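Local coordinates for coenzyme Q-binding protein COQ10 START domain-containing protein (Thermus thermophilus, PDB 2D4R) that is of unknown function but, as a putative member of the START superfamily related to COQ10, may bind a lipid or a similar hydrophobic ligand, at residues A[113-116]-A[117-120]; A[121-124]-A[125-129]. One frame throughout, in Å; residues are numbered along the deposited sequence.

Interaction 1: A[113-116]-A[117-120]; sequences PIFG and GLLR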
ATOM      1  N   PRO A 113     -11.919 -16.060  13.764  1.00 35.73           N
ATOM      2  CA  PRO A 113     -12.801 -16.944  14.533  1.00 37.56           C
ATOM      3  C   PRO A 113     -13.036 -16.412  15.963  1.00 33.50           C
ATOM      4  O   PRO A 113     -12.086 -16.105  16.668  1.00 33.60           O
ATOM      5  CB  PRO A 113     -12.061 -18.290  14.504  1.00 37.34           C
ATOM      6  CG  PRO A 113     -11.230 -18.225  13.274  1.00 37.05           C
ATOM      7  CD  PRO A 113     -10.784 -16.796  13.182  1.00 32.83           C
ATOM      8  N   ILE A 114     -14.305 -16.263  16.354  1.00 30.60           N
ATOM      9  CA  ILE A 114     -14.708 -15.874  17.720  1.00 31.35           C
ATOM     10  C   ILE A 114     -14.508 -14.404  18.132  1.00 36.23           C
ATOM     11  O   ILE A 114     -15.390 -13.796  18.751  1.00 35.03           O
ATOM     12  CB  ILE A 114     -13.998 -16.720  18.801  1.00 32.11           C
ATOM     13  CG1 ILE A 114     -14.384 -18.189  18.666  1.00 24.63           C
ATOM     14  CG2 ILE A 114     -14.382 -16.208  20.197  1.00 28.98           C
ATOM     15  CD1 ILE A 114     -13.651 -19.081  19.650  1.00 26.51           C
ATOM     16  N   PHE A 115     -13.350 -13.842  17.808  1.00 34.71           N
ATOM     17  CA  PHE A 115     -12.940 -12.556  18.372  1.00 36.08           C
ATOM     18  C   PHE A 115     -13.025 -11.380  17.404  1.00 38.91           C
ATOM     19  O   PHE A 115     -12.627 -10.260  17.746  1.00 38.77           O
ATOM     20  CB  PHE A 115     -11.518 -12.659  18.928  1.00 35.35           C
ATOM     21  CG  PHE A 115     -11.426 -13.463  20.196  1.00 42.65           C
ATOM     22  CD1 PHE A 115     -11.437 -12.835  21.434  1.00 42.07           C
ATOM     23  CD2 PHE A 115     -11.341 -14.853  20.153  1.00 42.66           C
ATOM     24  CE1 PHE A 115     -11.364 -13.578  22.608  1.00 43.68           C
ATOM     25  CE2 PHE A 115     -11.267 -15.604  21.331  1.00 38.76           C
ATOM     26  CZ  PHE A 115     -11.279 -14.966  22.555  1.00 38.65           C
ATOM     27  N   GLY A 116     -13.556 -11.636  16.208  1.00 36.40           N
ATOM     28  CA  GLY A 116     -13.618 -10.619  15.169  1.00 31.85           C
ATOM     29  C   GLY A 116     -14.373  -9.342  15.493  1.00 38.18           C
ATOM     30  O   GLY A 116     -14.075  -8.301  14.915  1.00 44.92           O
ATOM     31  N   GLY A 117     -15.349  -9.393  16.396  1.00 38.81           N
ATOM     32  CA  GLY A 117     -16.097  -8.180  16.717  1.00 37.06           C
ATOM     33  C   GLY A 117     -15.525  -7.458  17.927  1.00 34.16           C
ATOM     34  O   GLY A 117     -15.565  -6.233  18.039  1.00 27.05           O
ATOM     35  N   LEU A 118     -14.968  -8.249  18.832  1.00 32.21           N
ATOM     36  CA  LEU A 118     -14.374  -7.753  20.053  1.00 26.42           C
ATOM     37  C   LEU A 118     -13.098  -6.957  19.802  1.00 27.15           C
ATOM     38  O   LEU A 118     -12.793  -6.021  20.542  1.00 30.56           O
ATOM     39  CB  LEU A 118     -14.083  -8.933  20.972  1.00 21.03           C
ATOM     40  CG  LEU A 118     -15.325  -9.565  21.600  1.00 18.90           C
ATOM     41  CD1 LEU A 118     -14.929 -10.777  22.431  1.00 26.25           C
ATOM     42  CD2 LEU A 118     -16.014  -8.522  22.475  1.00 21.74           C
ATOM     43  N   LEU A 119     -12.360  -7.337  18.764  1.00 25.25           N
ATOM     44  CA  LEU A 119     -11.076  -6.720  18.439  1.00 28.13           C
ATOM     45  C   LEU A 119     -11.165  -5.883  17.179  1.00 30.10           C
ATOM     46  O   LEU A 119     -10.147  -5.578  16.562  1.00 36.67           O
ATOM     47  CB  LEU A 119      -9.988  -7.792  18.270  1.00 25.84           C
ATOM     48  CG  LEU A 119      -9.652  -8.559  19.561  1.00 26.55           C
ATOM     49  CD1 LEU A 119      -8.829  -9.795  19.270  1.00 26.10           C
ATOM     50  CD2 LEU A 119      -8.929  -7.625  20.511  1.00 27.33           C
ATOM     51  N   ARG A 120     -12.387  -5.514  16.805  1.00 31.24           N
ATOM     52  CA  ARG A 120     -12.652  -4.790  15.564  1.00 34.96           C
ATOM     53  C   ARG A 120     -11.930  -3.453  15.509  1.00 38.71           C
ATOM     54  O   ARG A 120     -11.492  -3.020  14.439  1.00 38.36           O
ATOM     55  CB  ARG A 120     -14.153  -4.549  15.408  1.00 42.27           C
ATOM     56  CG  ARG A 120     -14.534  -3.751  14.188  1.00 53.07           C
ATOM     57  CD  ARG A 120     -14.441  -4.604  12.939  1.00 66.05           C
ATOM     58  NE  ARG A 120     -13.060  -4.957  12.618  1.00 63.05           N
ATOM     59  CZ  ARG A 120     -12.703  -5.731  11.596  1.00 55.86           C
ATOM     60  NH1 ARG A 120     -11.422  -5.993  11.378  1.00 50.10           N
ATOM     61  NH2 ARG A 120     -13.623  -6.244  10.793  1.00 60.48           N
TER
HETATM   62  O   HOH W   1     -16.074 -11.434  18.397  1.00 26.34           O
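Leu-119 folds back over the carbonyl of Phe-115, four residues earlier, and can be followed outward atom by atom. Its CB lies 3.7 Å from Phe-115 O, and CG stays alongside the same oxygen. At the tip, CD1 passes on to the Phe-115 side chain and touches CB of that residue at 3.9 Å. The first torsion sets this course: with chi1 at -66° CG sits beside the backbone N and anti to the carbonyl carbon, which keeps the branch next to the oxygen that its own N-H grips. That hydrogen bond, Leu-119 N to Phe-115 O, is 3.1 Å long and somewhat bent at the hydrogen (146°), though the donor lies nearly along the C=O axis.

Leu-118 comes to the Phe-115 ring at a slant, its CD1 4.2 Å from ring atom CD1. Within the loop a water bridges two backbone atoms: Ile-114 O, to which it donates at a short and therefore doubtful 2.5 Å, and Gly-117 N, from which it accepts at 2.9 Å. A type I beta turn runs from Gly-117 to Arg-120 and leads into the long C-terminal helix, with Leu-119 at the N-cap position. Arg-120 bends at chi2 and chi3, so that Gly-116 O sits over one face of its guanidinium, near the margin and about 4.1 Å off the plane, too far for more than a loose approach.

The polar work here is done by main chain and water, whereas the side-chain touches are loose and apolar. Phe-115, Leu-118 and Leu-119 are exposed and each meets a crystal neighbour, so lattice packing may have helped to select the positions of these hydrophobic side chains at the entrance to the helix.

Interaction 2: A[121-124]-A[125-129]; sequences KLVQ and KLMQE
CB of Gln-128 lies 3.7 Å from Gln-124 O, one helical turn back, and the flat amides of both residues turn toward the sheet, bonding to backbone atoms of strand 3-10. Gln-124 NE2 bonds to Glu-3 O and its OE1 weakly to Tyr-108 OH of strand 100-109, so this amide joins two strands, while Gln-128 OE1 takes the N-H of Arg-5. With chi1 at 180° the Gln-124 chain leaves anti to its N, then bends at chi2. The Glu-129 carboxylate has Lys-125 NZ at 3.7 Å from OE1, a long salt bridge.

Strand and helix meet here as in the helix-grip fold of START and Bet v 1 proteins, where a curved antiparallel sheet wraps round the C-terminal helix. Selenomethionine Met-127, the buried residue of the group, packs on Val-4, Phe-84 and Tyr-108; its CG rests 3.4 Å from Val-123 O. One turn along the same flank, Leu-122 CG and Leu-126 CD1 are 4.4 Å apart. Of two i to i+4 bonds, both 2.9 Å, Leu-126 N to Leu-122 O runs almost straight (178°) and Gln-128 N to Gln-124 O is bent to 131° at the hydrogen.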
ATOM      1  N   LYS A 121     -11.815  -2.795  16.657  1.00 30.74           N
ATOM      2  CA  LYS A 121     -11.214  -1.475  16.687  1.00 34.46           C
ATOM      3  C   LYS A 121      -9.680  -1.549  16.685  1.00 33.64           C
ATOM      4  O   LYS A 121      -9.010  -0.743  16.047  1.00 39.28           O
ATOM      5  CB  LYS A 121     -11.708  -0.704  17.910  1.00 38.16           C
ATOM      6  CG  LYS A 121     -11.110   0.678  18.023  1.00 42.64           C
ATOM      7  CD  LYS A 121     -12.179   1.739  18.146  1.00 50.50           C
ATOM      8  CE  LYS A 121     -12.603   1.956  19.589  1.00 49.76           C
ATOM      9  NZ  LYS A 121     -13.893   2.719  19.639  1.00 60.94           N
ATOM     10  N   LEU A 122      -9.127  -2.525  17.388  1.00 28.40           N
ATOM     11  CA  LEU A 122      -7.698  -2.758  17.358  1.00 24.53           C
ATOM     12  C   LEU A 122      -7.240  -3.110  15.940  1.00 31.20           C
ATOM     13  O   LEU A 122      -6.283  -2.525  15.429  1.00 33.38           O
ATOM     14  CB  LEU A 122      -7.334  -3.891  18.320  1.00 20.44           C
ATOM     15  CG  LEU A 122      -5.841  -4.241  18.375  1.00 23.39           C
ATOM     16  CD1 LEU A 122      -5.002  -2.982  18.620  1.00 21.77           C
ATOM     17  CD2 LEU A 122      -5.610  -5.286  19.455  1.00 19.43           C
ATOM     18  N   VAL A 123      -7.921  -4.063  15.308  1.00 26.31           N
ATOM     19  CA  VAL A 123      -7.666  -4.375  13.900  1.00 29.08           C
ATOM     20  C   VAL A 123      -7.676  -3.110  13.057  1.00 30.99           C
ATOM     21  O   VAL A 123      -6.806  -2.901  12.208  1.00 33.01           O
ATOM     22  CB  VAL A 123      -8.742  -5.329  13.311  1.00 29.29           C
ATOM     23  CG1 VAL A 123      -8.670  -5.316  11.800  1.00 27.35           C
ATOM     24  CG2 VAL A 123      -8.518  -6.749  13.827  1.00 28.39           C
ATOM     25  N   GLN A 124      -8.681  -2.277  13.292  1.00 31.40           N
ATOM     26  CA  GLN A 124      -8.822  -1.036  12.550  1.00 32.29           C
ATOM     27  C   GLN A 124      -7.555  -0.200  12.684  1.00 30.92           C
ATOM     28  O   GLN A 124      -6.976   0.220  11.684  1.00 34.95           O
ATOM     29  CB  GLN A 124     -10.013  -0.244  13.076  1.00 31.76           C
ATOM     30  CG  GLN A 124     -10.238   1.067  12.356  1.00 44.71           C
ATOM     31  CD  GLN A 124     -10.960   0.885  11.042  1.00 55.63           C
ATOM     32  OE1 GLN A 124     -12.018   0.256  10.984  1.00 63.60           O
ATOM     33  NE2 GLN A 124     -10.392   1.432   9.974  1.00 59.18           N
ATOM     34  N   LYS A 125      -7.127   0.027  13.921  1.00 23.81           N
ATOM     35  CA  LYS A 125      -5.955   0.849  14.176  1.00 35.66           C
ATOM     36  C   LYS A 125      -4.693   0.249  13.554  1.00 33.46           C
ATOM     37  O   LYS A 125      -3.911   0.959  12.934  1.00 36.37           O
ATOM     38  CB  LYS A 125      -5.746   1.049  15.688  1.00 38.85           C
ATOM     39  CG  LYS A 125      -4.652   2.075  16.023  1.00 46.20           C
ATOM     40  CD  LYS A 125      -5.012   3.477  15.511  1.00 45.20           C
ATOM     41  CE  LYS A 125      -3.825   4.444  15.552  1.00 43.67           C
ATOM     42  NZ  LYS A 125      -4.256   5.876  15.464  1.00 41.84           N
ATOM     43  N   LEU A 126      -4.490  -1.052  13.719  1.00 34.63           N
ATOM     44  CA  LEU A 126      -3.397  -1.724  13.026  1.00 37.21           C
ATOM     45  C   LEU A 126      -3.414  -1.464  11.504  1.00 36.00           C
ATOM     46  O   LEU A 126      -2.371  -1.216  10.905  1.00 42.48           O
ATOM     47  CB  LEU A 126      -3.440  -3.235  13.309  1.00 40.54           C
ATOM     48  CG  LEU A 126      -2.932  -3.696  14.687  1.00 45.52           C
ATOM     49  CD1 LEU A 126      -3.324  -5.152  14.932  1.00 44.71           C
ATOM     50  CD2 LEU A 126      -1.411  -3.536  14.759  1.00 42.27           C
HETATM   51  N   MSE A 127      -4.585  -1.512  10.875  1.00 39.52           N
HETATM   52  CA  MSE A 127      -4.661  -1.266   9.437  1.00 36.47           C
HETATM   53  C   MSE A 127      -4.428   0.206   9.141  1.00 35.88           C
HETATM   54  O   MSE A 127      -4.071   0.578   8.024  1.00 39.85           O
HETATM   55  CB  MSE A 127      -6.024  -1.691   8.869  1.00 32.89           C
HETATM   56  CG  MSE A 127      -6.271  -3.201   8.845  1.00 44.81           C
HETATM   57 SE   MSE A 127      -5.047  -4.232   7.708  1.00 55.48          SE
HETATM   58  CE  MSE A 127      -4.006  -5.060   9.065  1.00 23.63           C
ATOM     59  N   GLN A 128      -4.633   1.051  10.140  1.00 33.65           N
ATOM     60  CA  GLN A 128      -4.368   2.471   9.956  1.00 36.39           C
ATOM     61  C   GLN A 128      -2.874   2.706  10.013  1.00 28.12           C
ATOM     62  O   GLN A 128      -2.335   3.483   9.241  1.00 33.65           O
ATOM     63  CB  GLN A 128      -5.059   3.307  11.040  1.00 40.82           C
ATOM     64  CG  GLN A 128      -6.433   3.811  10.657  1.00 46.40           C
ATOM     65  CD  GLN A 128      -6.373   4.869   9.584  1.00 48.51           C
ATOM     66  OE1 GLN A 128      -7.330   5.070   8.838  1.00 56.85           O
ATOM     67  NE2 GLN A 128      -5.244   5.552   9.494  1.00 47.28           N
ATOM     68  N   GLU A 129      -2.208   2.030  10.936  1.00 26.73           N
ATOM     69  CA  GLU A 129      -0.784   2.199  11.089  1.00 32.22           C
ATOM     70  C   GLU A 129      -0.103   1.669   9.838  1.00 37.95           C
ATOM     71  O   GLU A 129       0.826   2.295   9.308  1.00 36.37           O
ATOM     72  CB  GLU A 129      -0.295   1.455  12.327  1.00 39.70           C
ATOM     73  CG  GLU A 129      -0.850   2.001  13.640  1.00 47.00           C
ATOM     74  CD  GLU A 129      -0.564   3.484  13.842  1.00 54.70           C
ATOM     75  OE1 GLU A 129      -1.451   4.312  13.531  1.00 54.60           O
ATOM     76  OE2 GLU A 129       0.544   3.822  14.315  1.00 55.38           O
TER

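In the fold
Interaction 1 hands the chain directly to interaction 2: Arg-120 starts helix 120-144. Their centres are about 13 Å apart, and the centre of interaction 1 is about 24 Å from the centre of the chain against about 14 Å for interaction 2. The chain passes from a projecting surface loop after strand 100-109 to a helix laid against the sheet. The end of 117-120 feeds into the first helical turn, with Leu-119 O 3.0 Å from Val-123 N and Arg-120 O 3.1 Å from Gln-124 N. In relatives of this fold the hydrophobic pocket lies between C-terminal helix and sheet, so residues 121-129 probably lie nearer to any such site than 113-120.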